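Local coordinates for protein L-lysine 6-monooxygenase (Pseudomonas syringae pv. tomato, PDB 5CQF) that probably hydroxylates the side-chain amine of L-lysine for siderophore biosynthesis, as an FAD-containing monooxygenase that draws on NADPH, at residues I26-A31 with R421-L426; L164-G169 with P359-L364; E222-D227 with S295-D300. All coordinates share one frame; numbering follows the deposited sequence.

Contact 1 (I26-A31 with R421-L426); sequences IALACA and RIASAL
Between L28 and A31 on one helix and I422 and A423 on the other lies no ring, amide or other flat group, so there are no faces or edges to assign and methyl meets methyl throughout. The guanidinium of R421, the one such group in 421-426, takes no part. L28 has the largest share of the contact and makes two of its three touches. Its CG stands anti to the backbone N (chi1 -176°), which sends the branch across the gap to the other helix. There CD1 rests 4.1 Å from I422 CG2 and equally far from A423 CB, with the L28 and I422 side chains crossing at about a right angle. A31, one helical turn further on, adds a second point where its CB lies 4.1 Å from A423 CB. A423 thus receives both L28 and A31 on a single methyl, and the CA atoms of L28 and A423 come to 6.9 Å. The segment axes approach to 9.6 Å and cross at -54°. Strand 16-19 passes into helix 23-37 through a turn with G20 and G22, G25 lying in the helix; the pattern is consistent with the dinucleotide-binding Rossmann motif of FAD enzymes, and the L28 side chain touches part of it. Around the pair, I26 and C30 lean on helix 111-125, while I422 and L426 settle helix 412-428 onto strands 163-166 and 393-396.

Contact 2 (L164-G169 with P359-L364); sequences LVLSSG and PLLSGL
L361 meets L164 and L166 in two different ways, one for each of its methyls. Toward L166 the approach is tip to tip: L166 CD2 lies 4.0 Å from L361 CD1 and 4.1 Å from L361 CG, so it lies against the CG-CD1 arm of the branch. Toward L164 the two side chains run past each other in opposing senses, touching where L164 CD2 comes 4.1 Å from L361 CD2. L164 and L166 project from the same side of strand 163-166, and the L361 branch spans both. L361 leaves its backbone without aiming at the strand; CG set anti to the carbonyl carbon (chi1 -65°) brings the branch over. L361 sits on a 3-10 segment between strands 345-348 and 393-396. One turn there is tied by P359 O, which accepts both S362 N at 3.0 Å and S362 OG at 2.6 Å, the hydroxyl arriving on a lone pair in the carbonyl plane. Strand 163-166 bonds to strands 16-19 and 393-396 in a five-stranded parallel sheet, consistent with an FAD-binding Rossmann-like domain, since strand 16-19 leads into the GxGxxG-type turn. L364 packs on I138, which L164 also touches. With no hydrogen bond between the two segments, buried leucine methyls help fasten the loop to this side of the sheet, a contact without directional bonds.

Contact 3 (E222-D227 with S295-D300); sequences ELVSRD and SLIYED
V224 and S225, late in helix 214-226, touch L296 and I297 of helix 287-302. Strand 206-210 leads into the first helix through a turn with G211 and G213, A216 lying in the helix, a Rossmann-type pattern consistent with a second dinucleotide-binding domain, probably the one for NADPH. The two helix segments run in broadly the same direction, 38° apart, with axes 11.0 Å from each other at closest approach. Along the second helix, S295 comes first, its OG hydrogen-bonded to R107 of the second subunit. L296 makes the main contact: a chi1 of 179° extends its branch across the gap, and CD2 reaches V224 CG2 at 3.9 Å as the two side chains run alongside in opposing senses. The same CD2 lies 3.5 Å from S225 OG, a close apolar-to-polar meeting at the border of the interface; that hydroxyl is hydrogen-bonded to L221 O in its own helix. I297 follows with a looser touch, its CD1 4.5 Å from V224 CG2, so that V224 offers one methyl to two residues. Y298 and E299 belong to the subunit interface, where Y298 OH bonds R98 and E113, and E299 forms a salt bridge to R107 through OE2 and a hydrogen bond to S110 through OE1, all of the second subunit. D300 forms salt bridges through OD2 with R305 and R307, and R307 also donates to V224 O, joining both helices through one arginine. Within 222-227, R226 NE gives a 2.6 Å salt-bridged hydrogen bond to E222 OE2, bent to 146° at the hydrogen, with the oxygen close to the guanidinium plane.

How the contacts relate
Contacts 1 and 2 are buried; strand 163-166 is one side of contact 2 and a neighbour of contact 1. V165 links them: its CG2 packs 4.0 Å from L426 CD1 and 4.1 Å from I422 CG2, while the leucines flanking it serve contact 2. Their centres lie about 17 Å apart, and both are purely apolar across the gap. Contact 3 is on the opposite side of the chain's centre, its centre about 41 and 42 Å from those of contacts 2 and 1, in the second Rossmann-like part. Only partly buried, it mixes methyl packing with a serine hydroxyl and is also reached by another subunit; its salt bridges lie within 222-227 or lead outside the segments, none across the gap.

Contact 1 (I26-A31 with R421-L426)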
ATOM      1  N   ILE A  26       8.615  -3.205  32.694  1.00 36.59           N
ATOM      2  CA  ILE A  26       9.053  -1.854  32.364  1.00 36.08           C
ATOM      3  C   ILE A  26       7.853  -0.939  32.265  1.00 35.54           C
ATOM      4  O   ILE A  26       7.870   0.209  32.746  1.00 36.15           O
ATOM      5  CB  ILE A  26       9.849  -1.852  31.071  1.00 36.00           C
ATOM      6  CG1 ILE A  26      11.224  -2.458  31.325  1.00 37.31           C
ATOM      7  CG2 ILE A  26       9.995  -0.445  30.544  1.00 37.50           C
ATOM      8  CD1 ILE A  26      11.899  -2.971  30.094  1.00 37.82           C
ATOM      9  N   ALA A  27       6.799  -1.469  31.656  1.00 33.95           N
ATOM     10  CA  ALA A  27       5.562  -0.730  31.520  1.00 33.70           C
ATOM     11  C   ALA A  27       5.028  -0.352  32.860  1.00 34.98           C
ATOM     12  O   ALA A  27       4.542   0.733  33.015  1.00 35.56           O
ATOM     13  CB  ALA A  27       4.522  -1.556  30.782  1.00 32.80           C
ATOM     14  N   LEU A  28       5.071  -1.286  33.815  1.00 37.11           N
ATOM     15  CA  LEU A  28       4.632  -1.024  35.188  1.00 38.55           C
ATOM     16  C   LEU A  28       5.473   0.027  35.864  1.00 39.36           C
ATOM     17  O   LEU A  28       4.924   0.916  36.497  1.00 41.68           O
ATOM     18  CB  LEU A  28       4.689  -2.297  36.018  1.00 39.27           C
ATOM     19  CG  LEU A  28       4.171  -2.171  37.428  1.00 39.66           C
ATOM     20  CD1 LEU A  28       2.678  -1.901  37.470  1.00 39.57           C
ATOM     21  CD2 LEU A  28       4.528  -3.454  38.146  1.00 41.84           C
ATOM     22  N   ALA A  29       6.791  -0.086  35.768  1.00 39.34           N
ATOM     23  CA  ALA A  29       7.676   0.975  36.293  1.00 41.52           C
ATOM     24  C   ALA A  29       7.385   2.320  35.678  1.00 41.73           C
ATOM     25  O   ALA A  29       7.423   3.330  36.377  1.00 41.98           O
ATOM     26  CB  ALA A  29       9.137   0.628  36.087  1.00 42.83           C
ATOM     27  N   CYS A  30       7.043   2.355  34.380  1.00 41.73           N
ATOM     28  CA  CYS A  30       6.710   3.638  33.770  1.00 40.86           C
ATOM     29  C   CYS A  30       5.498   4.274  34.432  1.00 40.89           C
ATOM     30  O   CYS A  30       5.447   5.466  34.574  1.00 43.60           O
ATOM     31  CB  CYS A  30       6.463   3.515  32.274  1.00 41.39           C
ATOM     32  SG  CYS A  30       7.936   3.167  31.309  1.00 41.08           S
ATOM     33  N   ALA A  31       4.507   3.498  34.825  1.00 41.12           N
ATOM     34  CA  ALA A  31       3.352   4.073  35.531  1.00 41.96           C
ATOM     35  C   ALA A  31       3.779   4.706  36.843  1.00 43.26           C
ATOM     36  O   ALA A  31       3.312   5.789  37.187  1.00 42.77           O
ATOM     37  CB  ALA A  31       2.280   3.034  35.800  1.00 40.30           C
ATOM     38  N   ARG A 421      -3.984  -0.616  35.464  1.00 44.91           N
ATOM     39  CA  ARG A 421      -4.878  -1.349  36.333  1.00 48.89           C
ATOM     40  C   ARG A 421      -4.158  -1.929  37.552  1.00 49.35           C
ATOM     41  O   ARG A 421      -4.710  -1.925  38.654  1.00 51.05           O
ATOM     42  CB  ARG A 421      -5.523  -2.512  35.576  1.00 51.48           C
ATOM     43  CG  ARG A 421      -6.559  -2.113  34.546  1.00 53.65           C
ATOM     44  CD  ARG A 421      -7.593  -3.232  34.379  1.00 59.35           C
ATOM     45  NE  ARG A 421      -8.411  -3.056  33.171  1.00 62.72           N
ATOM     46  CZ  ARG A 421      -9.710  -3.331  33.082  1.00 61.84           C
ATOM     47  NH1 ARG A 421     -10.372  -3.807  34.127  1.00 65.86           N
ATOM     48  NH2 ARG A 421     -10.354  -3.110  31.941  1.00 63.79           N
ATOM     49  N   ILE A 422      -2.937  -2.421  37.350  1.00 45.95           N
ATOM     50  CA  ILE A 422      -2.191  -3.026  38.428  1.00 44.71           C
ATOM     51  C   ILE A 422      -1.636  -1.965  39.367  1.00 44.88           C
ATOM     52  O   ILE A 422      -1.751  -2.097  40.580  1.00 45.96           O
ATOM     53  CB  ILE A 422      -1.109  -3.993  37.911  1.00 43.28           C
ATOM     54  CG1 ILE A 422      -1.784  -5.251  37.375  1.00 42.32           C
ATOM     55  CG2 ILE A 422      -0.131  -4.402  39.016  1.00 43.32           C
ATOM     56  CD1 ILE A 422      -0.898  -6.108  36.490  1.00 42.60           C
ATOM     57  N   ALA A 423      -1.073  -0.897  38.822  1.00 45.68           N
ATOM     58  CA  ALA A 423      -0.453   0.118  39.664  1.00 46.41           C
ATOM     59  C   ALA A 423      -1.488   0.821  40.541  1.00 49.05           C
ATOM     60  O   ALA A 423      -1.204   1.152  41.676  1.00 51.67           O
ATOM     61  CB  ALA A 423       0.305   1.122  38.823  1.00 46.24           C
ATOM     62  N   SER A 424      -2.685   1.050  40.028  1.00 49.28           N
ATOM     63  CA  SER A 424      -3.760   1.563  40.850  1.00 52.93           C
ATOM     64  C   SER A 424      -4.175   0.553  41.922  1.00 54.52           C
ATOM     65  O   SER A 424      -4.321   0.908  43.113  1.00 54.80           O
ATOM     66  CB  SER A 424      -4.959   1.919  39.983  1.00 58.11           C
ATOM     67  OG  SER A 424      -5.372   0.785  39.226  1.00 65.56           O
ATOM     68  N   ALA A 425      -4.341  -0.712  41.540  1.00 53.89           N
ATOM     69  CA  ALA A 425      -4.703  -1.721  42.543  1.00 51.60           C
ATOM     70  C   ALA A 425      -3.624  -1.787  43.610  1.00 52.48           C
ATOM     71  O   ALA A 425      -3.943  -1.884  44.777  1.00 50.48           O
ATOM     72  CB  ALA A 425      -4.936  -3.091  41.928  1.00 52.20           C
ATOM     73  N   LEU A 426      -2.353  -1.688  43.216  1.00 54.40           N
ATOM     74  CA  LEU A 426      -1.265  -1.688  44.196  1.00 56.22           C
ATOM     75  C   LEU A 426      -1.370  -0.529  45.166  1.00 57.61           C
ATOM     76  O   LEU A 426      -1.156  -0.725  46.343  1.00 58.49           O
ATOM     77  CB  LEU A 426       0.108  -1.673  43.535  1.00 55.91           C
ATOM     78  CG  LEU A 426       0.580  -3.045  43.080  1.00 57.64           C
ATOM     79  CD1 LEU A 426       1.599  -2.978  41.953  1.00 58.94           C
ATOM     80  CD2 LEU A 426       1.155  -3.806  44.254  1.00 61.14           C
TER

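Contact 2 (L164-G169 with P359-L364)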
ATOM      1  N   LEU A 164       2.672  -8.922  45.419  1.00 50.93           N
ATOM      2  CA  LEU A 164       3.536  -9.599  44.465  1.00 50.31           C
ATOM      3  C   LEU A 164       2.977  -9.509  43.045  1.00 49.26           C
ATOM      4  O   LEU A 164       1.795  -9.767  42.830  1.00 50.37           O
ATOM      5  CB  LEU A 164       3.678 -11.068  44.857  1.00 49.34           C
ATOM      6  CG  LEU A 164       4.655 -11.889  43.998  1.00 48.61           C
ATOM      7  CD1 LEU A 164       6.091 -11.466  44.259  1.00 49.77           C
ATOM      8  CD2 LEU A 164       4.495 -13.382  44.224  1.00 47.43           C
ATOM      9  N   VAL A 165       3.827  -9.148  42.081  1.00 48.00           N
ATOM     10  CA  VAL A 165       3.443  -9.116  40.665  1.00 44.06           C
ATOM     11  C   VAL A 165       4.332 -10.074  39.894  1.00 43.63           C
ATOM     12  O   VAL A 165       5.550 -10.017  40.010  1.00 42.04           O
ATOM     13  CB  VAL A 165       3.568  -7.694  40.080  1.00 44.97           C
ATOM     14  CG1 VAL A 165       3.111  -7.668  38.622  1.00 43.36           C
ATOM     15  CG2 VAL A 165       2.754  -6.705  40.910  1.00 44.72           C
ATOM     16  N   LEU A 166       3.732 -10.980  39.129  1.00 46.31           N
ATOM     17  CA  LEU A 166       4.518 -11.908  38.323  1.00 49.59           C
ATOM     18  C   LEU A 166       4.433 -11.449  36.918  1.00 50.31           C
ATOM     19  O   LEU A 166       3.362 -11.448  36.376  1.00 46.46           O
ATOM     20  CB  LEU A 166       3.978 -13.326  38.389  1.00 51.66           C
ATOM     21  CG  LEU A 166       4.563 -14.224  39.473  1.00 50.73           C
ATOM     22  CD1 LEU A 166       4.141 -13.723  40.827  1.00 51.18           C
ATOM     23  CD2 LEU A 166       4.068 -15.642  39.233  1.00 50.86           C
ATOM     24  N   SER A 167       5.579 -11.059  36.361  1.00 59.14           N
ATOM     25  CA  SER A 167       5.709 -10.440  35.033  1.00 64.26           C
ATOM     26  C   SER A 167       6.816 -11.168  34.308  1.00 69.60           C
ATOM     27  O   SER A 167       7.600 -10.549  33.588  1.00 71.08           O
ATOM     28  CB  SER A 167       6.120  -8.945  35.143  1.00 65.23           C
ATOM     29  OG  SER A 167       5.075  -8.089  35.597  1.00 63.77           O
ATOM     30  N   SER A 168       6.920 -12.471  34.554  1.00 77.89           N
ATOM     31  CA  SER A 168       8.007 -13.303  34.010  1.00 77.41           C
ATOM     32  C   SER A 168       7.482 -14.190  32.866  1.00 83.18           C
ATOM     33  O   SER A 168       8.244 -14.539  31.962  1.00 84.44           O
ATOM     34  CB  SER A 168       8.669 -14.135  35.126  1.00 71.70           C
ATOM     35  OG  SER A 168       7.777 -14.383  36.204  1.00 58.99           O
ATOM     36  N   GLY A 169       6.192 -14.546  32.912  1.00100.52           N
ATOM     37  CA  GLY A 169       5.518 -15.227  31.804  1.00 99.16           C
ATOM     38  C   GLY A 169       5.309 -16.721  32.014  1.00101.97           C
ATOM     39  O   GLY A 169       4.742 -17.143  33.034  1.00106.33           O
ATOM     40  N   PRO A 359       5.218 -22.271  38.432  1.00 53.74           N
ATOM     41  CA  PRO A 359       6.127 -22.973  39.348  1.00 55.82           C
ATOM     42  C   PRO A 359       6.543 -22.122  40.534  1.00 58.65           C
ATOM     43  O   PRO A 359       6.642 -22.649  41.633  1.00 55.28           O
ATOM     44  CB  PRO A 359       7.355 -23.279  38.486  1.00 55.40           C
ATOM     45  CG  PRO A 359       6.829 -23.315  37.091  1.00 56.76           C
ATOM     46  CD  PRO A 359       5.677 -22.342  37.034  1.00 54.92           C
ATOM     47  N   LEU A 360       6.793 -20.826  40.316  1.00 60.14           N
ATOM     48  CA  LEU A 360       7.221 -19.936  41.410  1.00 61.81           C
ATOM     49  C   LEU A 360       6.192 -19.795  42.535  1.00 59.75           C
ATOM     50  O   LEU A 360       6.540 -19.398  43.630  1.00 60.68           O
ATOM     51  CB  LEU A 360       7.610 -18.541  40.886  1.00 66.20           C
ATOM     52  CG  LEU A 360       8.945 -18.424  40.139  1.00 68.45           C
ATOM     53  CD1 LEU A 360       9.200 -16.986  39.710  1.00 72.02           C
ATOM     54  CD2 LEU A 360      10.102 -18.931  40.988  1.00 71.09           C
ATOM     55  N   LEU A 361       4.933 -20.115  42.271  1.00 57.79           N
ATOM     56  CA  LEU A 361       3.911 -20.073  43.302  1.00 55.74           C
ATOM     57  C   LEU A 361       3.631 -21.438  43.951  1.00 57.85           C
ATOM     58  O   LEU A 361       2.673 -21.568  44.708  1.00 57.42           O
ATOM     59  CB  LEU A 361       2.630 -19.487  42.706  1.00 53.27           C
ATOM     60  CG  LEU A 361       2.794 -18.037  42.276  1.00 52.70           C
ATOM     61  CD1 LEU A 361       1.523 -17.529  41.636  1.00 53.02           C
ATOM     62  CD2 LEU A 361       3.148 -17.164  43.456  1.00 52.11           C
ATOM     63  N   SER A 362       4.472 -22.437  43.663  1.00 60.93           N
ATOM     64  CA  SER A 362       4.329 -23.818  44.171  1.00 60.16           C
ATOM     65  C   SER A 362       4.031 -23.877  45.645  1.00 60.71           C
ATOM     66  O   SER A 362       3.101 -24.554  46.073  1.00 64.60           O
ATOM     67  CB  SER A 362       5.624 -24.590  43.962  1.00 59.24           C
ATOM     68  OG  SER A 362       5.793 -24.930  42.616  1.00 58.24           O
ATOM     69  N   GLY A 363       4.852 -23.174  46.415  1.00 59.74           N
ATOM     70  CA  GLY A 363       4.789 -23.213  47.879  1.00 59.66           C
ATOM     71  C   GLY A 363       3.637 -22.439  48.496  1.00 60.74           C
ATOM     72  O   GLY A 363       3.408 -22.532  49.706  1.00 63.25           O
ATOM     73  N   LEU A 364       2.902 -21.671  47.688  1.00 57.47           N
ATOM     74  CA  LEU A 364       1.791 -20.894  48.215  1.00 57.06           C
ATOM     75  C   LEU A 364       0.444 -21.545  47.907  1.00 56.65           C
ATOM     76  O   LEU A 364      -0.581 -21.009  48.290  1.00 57.60           O
ATOM     77  CB  LEU A 364       1.825 -19.446  47.703  1.00 57.85           C
ATOM     78  CG  LEU A 364       3.039 -18.548  47.987  1.00 58.67           C
ATOM     79  CD1 LEU A 364       3.139 -18.207  49.463  1.00 58.93           C
ATOM     80  CD2 LEU A 364       4.335 -19.191  47.516  1.00 60.21           C
TER

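Contact 3 (E222-D227 with S295-D300)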
ATOM      1  N   GLU A 222      14.530 -16.761   8.184  1.00 39.51           N
ATOM      2  CA  GLU A 222      15.898 -16.505   8.540  1.00 42.65           C
ATOM      3  C   GLU A 222      16.774 -17.625   7.979  1.00 43.84           C
ATOM      4  O   GLU A 222      17.886 -17.376   7.460  1.00 40.80           O
ATOM      5  CB  GLU A 222      16.050 -16.350  10.044  1.00 47.24           C
ATOM      6  CG  GLU A 222      17.500 -16.280  10.539  1.00 55.68           C
ATOM      7  CD  GLU A 222      18.229 -14.976  10.216  1.00 60.76           C
ATOM      8  OE1 GLU A 222      17.565 -13.926  10.059  1.00 62.44           O
ATOM      9  OE2 GLU A 222      19.485 -15.006  10.158  1.00 65.63           O
ATOM     10  N   LEU A 223      16.273 -18.856   8.032  1.00 43.43           N
ATOM     11  CA  LEU A 223      17.047 -19.968   7.498  1.00 41.82           C
ATOM     12  C   LEU A 223      17.243 -19.847   5.984  1.00 43.71           C
ATOM     13  O   LEU A 223      18.380 -19.926   5.514  1.00 43.32           O
ATOM     14  CB  LEU A 223      16.409 -21.295   7.823  1.00 40.37           C
ATOM     15  CG  LEU A 223      16.359 -21.658   9.295  1.00 42.06           C
ATOM     16  CD1 LEU A 223      15.561 -22.941   9.419  1.00 41.24           C
ATOM     17  CD2 LEU A 223      17.760 -21.826   9.904  1.00 42.37           C
ATOM     18  N   VAL A 224      16.163 -19.681   5.213  1.00 43.02           N
ATOM     19  CA  VAL A 224      16.331 -19.563   3.766  1.00 43.38           C
ATOM     20  C   VAL A 224      17.048 -18.255   3.406  1.00 45.89           C
ATOM     21  O   VAL A 224      17.566 -18.138   2.315  1.00 49.31           O
ATOM     22  CB  VAL A 224      15.010 -19.645   2.967  1.00 43.94           C
ATOM     23  CG1 VAL A 224      14.327 -20.983   3.163  1.00 42.23           C
ATOM     24  CG2 VAL A 224      14.072 -18.499   3.322  1.00 44.90           C
ATOM     25  N   SER A 225      17.092 -17.285   4.309  1.00 45.53           N
ATOM     26  CA  SER A 225      17.868 -16.065   4.063  1.00 48.48           C
ATOM     27  C   SER A 225      19.361 -16.247   4.244  1.00 48.61           C
ATOM     28  O   SER A 225      20.127 -15.557   3.627  1.00 49.21           O
ATOM     29  CB  SER A 225      17.434 -14.920   4.984  1.00 46.69           C
ATOM     30  OG  SER A 225      16.159 -14.478   4.627  1.00 50.96           O
ATOM     31  N   ARG A 226      19.779 -17.127   5.123  1.00 51.69           N
ATOM     32  CA  ARG A 226      21.172 -17.133   5.524  1.00 53.64           C
ATOM     33  C   ARG A 226      22.053 -17.876   4.553  1.00 53.57           C
ATOM     34  O   ARG A 226      23.245 -17.691   4.577  1.00 51.86           O
ATOM     35  CB  ARG A 226      21.322 -17.771   6.893  1.00 55.92           C
ATOM     36  CG  ARG A 226      20.851 -16.890   8.021  1.00 59.23           C
ATOM     37  CD  ARG A 226      21.989 -16.152   8.698  1.00 64.85           C
ATOM     38  NE  ARG A 226      21.785 -16.202  10.145  1.00 67.74           N
ATOM     39  CZ  ARG A 226      22.583 -16.823  11.011  1.00 68.37           C
ATOM     40  NH1 ARG A 226      22.274 -16.787  12.299  1.00 71.69           N
ATOM     41  NH2 ARG A 226      23.691 -17.459  10.615  1.00 66.96           N
ATOM     42  N   ASP A 227      21.476 -18.733   3.721  1.00 55.22           N
ATOM     43  CA  ASP A 227      22.272 -19.681   2.960  1.00 55.25           C
ATOM     44  C   ASP A 227      21.424 -20.201   1.815  1.00 54.60           C
ATOM     45  O   ASP A 227      20.370 -20.773   2.042  1.00 53.33           O
ATOM     46  CB  ASP A 227      22.687 -20.826   3.883  1.00 55.78           C
ATOM     47  CG  ASP A 227      23.550 -21.871   3.194  1.00 59.37           C
ATOM     48  OD1 ASP A 227      23.465 -22.000   1.950  1.00 61.57           O
ATOM     49  OD2 ASP A 227      24.305 -22.583   3.913  1.00 58.89           O
ATOM     50  N   SER A 295       7.623 -13.694  -0.954  1.00 33.29           N
ATOM     51  CA  SER A 295       8.412 -13.033  -2.015  1.00 34.71           C
ATOM     52  C   SER A 295       9.784 -13.680  -2.253  1.00 35.72           C
ATOM     53  O   SER A 295      10.190 -13.874  -3.385  1.00 36.99           O
ATOM     54  CB  SER A 295       8.600 -11.550  -1.689  1.00 35.12           C
ATOM     55  OG  SER A 295       9.416 -10.901  -2.643  1.00 36.88           O
ATOM     56  N   LEU A 296      10.476 -14.026  -1.175  1.00 36.69           N
ATOM     57  CA  LEU A 296      11.791 -14.614  -1.271  1.00 37.60           C
ATOM     58  C   LEU A 296      11.747 -15.998  -1.885  1.00 36.28           C
ATOM     59  O   LEU A 296      12.585 -16.344  -2.709  1.00 36.28           O
ATOM     60  CB  LEU A 296      12.425 -14.685   0.128  1.00 41.77           C
ATOM     61  CG  LEU A 296      13.834 -15.309   0.251  1.00 46.29           C
ATOM     62  CD1 LEU A 296      14.756 -14.757  -0.831  1.00 48.83           C
ATOM     63  CD2 LEU A 296      14.415 -15.034   1.635  1.00 47.99           C
ATOM     64  N   ILE A 297      10.789 -16.809  -1.454  1.00 35.53           N
ATOM     65  CA  ILE A 297      10.604 -18.130  -2.018  1.00 34.98           C
ATOM     66  C   ILE A 297      10.322 -17.958  -3.496  1.00 35.00           C
ATOM     67  O   ILE A 297      10.927 -18.608  -4.311  1.00 38.87           O
ATOM     68  CB  ILE A 297       9.422 -18.879  -1.357  1.00 36.33           C
ATOM     69  CG1 ILE A 297       9.671 -19.109   0.142  1.00 37.37           C
ATOM     70  CG2 ILE A 297       9.135 -20.214  -2.041  1.00 36.43           C
ATOM     71  CD1 ILE A 297      10.913 -19.895   0.473  1.00 39.88           C
ATOM     72  N   TYR A 298       9.410 -17.064  -3.851  1.00 35.08           N
ATOM     73  CA  TYR A 298       9.064 -16.843  -5.261  1.00 34.87           C
ATOM     74  C   TYR A 298      10.287 -16.460  -6.106  1.00 35.49           C
ATOM     75  O   TYR A 298      10.480 -17.003  -7.171  1.00 33.55           O
ATOM     76  CB  TYR A 298       8.009 -15.739  -5.400  1.00 34.02           C
ATOM     77  CG  TYR A 298       7.562 -15.525  -6.818  1.00 33.85           C
ATOM     78  CD1 TYR A 298       8.275 -14.701  -7.685  1.00 32.75           C
ATOM     79  CD2 TYR A 298       6.418 -16.134  -7.295  1.00 34.64           C
ATOM     80  CE1 TYR A 298       7.859 -14.508  -8.988  1.00 33.44           C
ATOM     81  CE2 TYR A 298       5.998 -15.955  -8.610  1.00 35.73           C
ATOM     82  CZ  TYR A 298       6.716 -15.132  -9.459  1.00 34.80           C
ATOM     83  OH  TYR A 298       6.285 -14.982 -10.776  1.00 33.36           O
ATOM     84  N   GLU A 299      11.065 -15.485  -5.649  1.00 38.54           N
ATOM     85  CA  GLU A 299      12.287 -15.071  -6.362  1.00 41.30           C
ATOM     86  C   GLU A 299      13.242 -16.246  -6.534  1.00 42.68           C
ATOM     87  O   GLU A 299      13.698 -16.513  -7.639  1.00 43.88           O
ATOM     88  CB  GLU A 299      12.991 -13.921  -5.640  1.00 42.75           C
ATOM     89  CG  GLU A 299      12.249 -12.598  -5.715  1.00 43.95           C
ATOM     90  CD  GLU A 299      11.947 -12.131  -7.143  1.00 43.35           C
ATOM     91  OE1 GLU A 299      12.889 -11.938  -7.935  1.00 41.80           O
ATOM     92  OE2 GLU A 299      10.758 -11.928  -7.448  1.00 41.85           O
ATOM     93  N   ASP A 300      13.484 -16.994  -5.460  1.00 45.39           N
ATOM     94  CA  ASP A 300      14.247 -18.238  -5.539  1.00 46.73           C
ATOM     95  C   ASP A 300      13.795 -19.167  -6.660  1.00 44.62           C
ATOM     96  O   ASP A 300      14.624 -19.778  -7.326  1.00 43.99           O
ATOM     97  CB  ASP A 300      14.100 -19.017  -4.244  1.00 54.15           C
ATOM     98  CG  ASP A 300      15.242 -18.818  -3.292  1.00 57.23           C
ATOM     99  OD1 ASP A 300      15.782 -17.687  -3.155  1.00 60.15           O
ATOM    100  OD2 ASP A 300      15.558 -19.836  -2.653  1.00 60.90           O
TER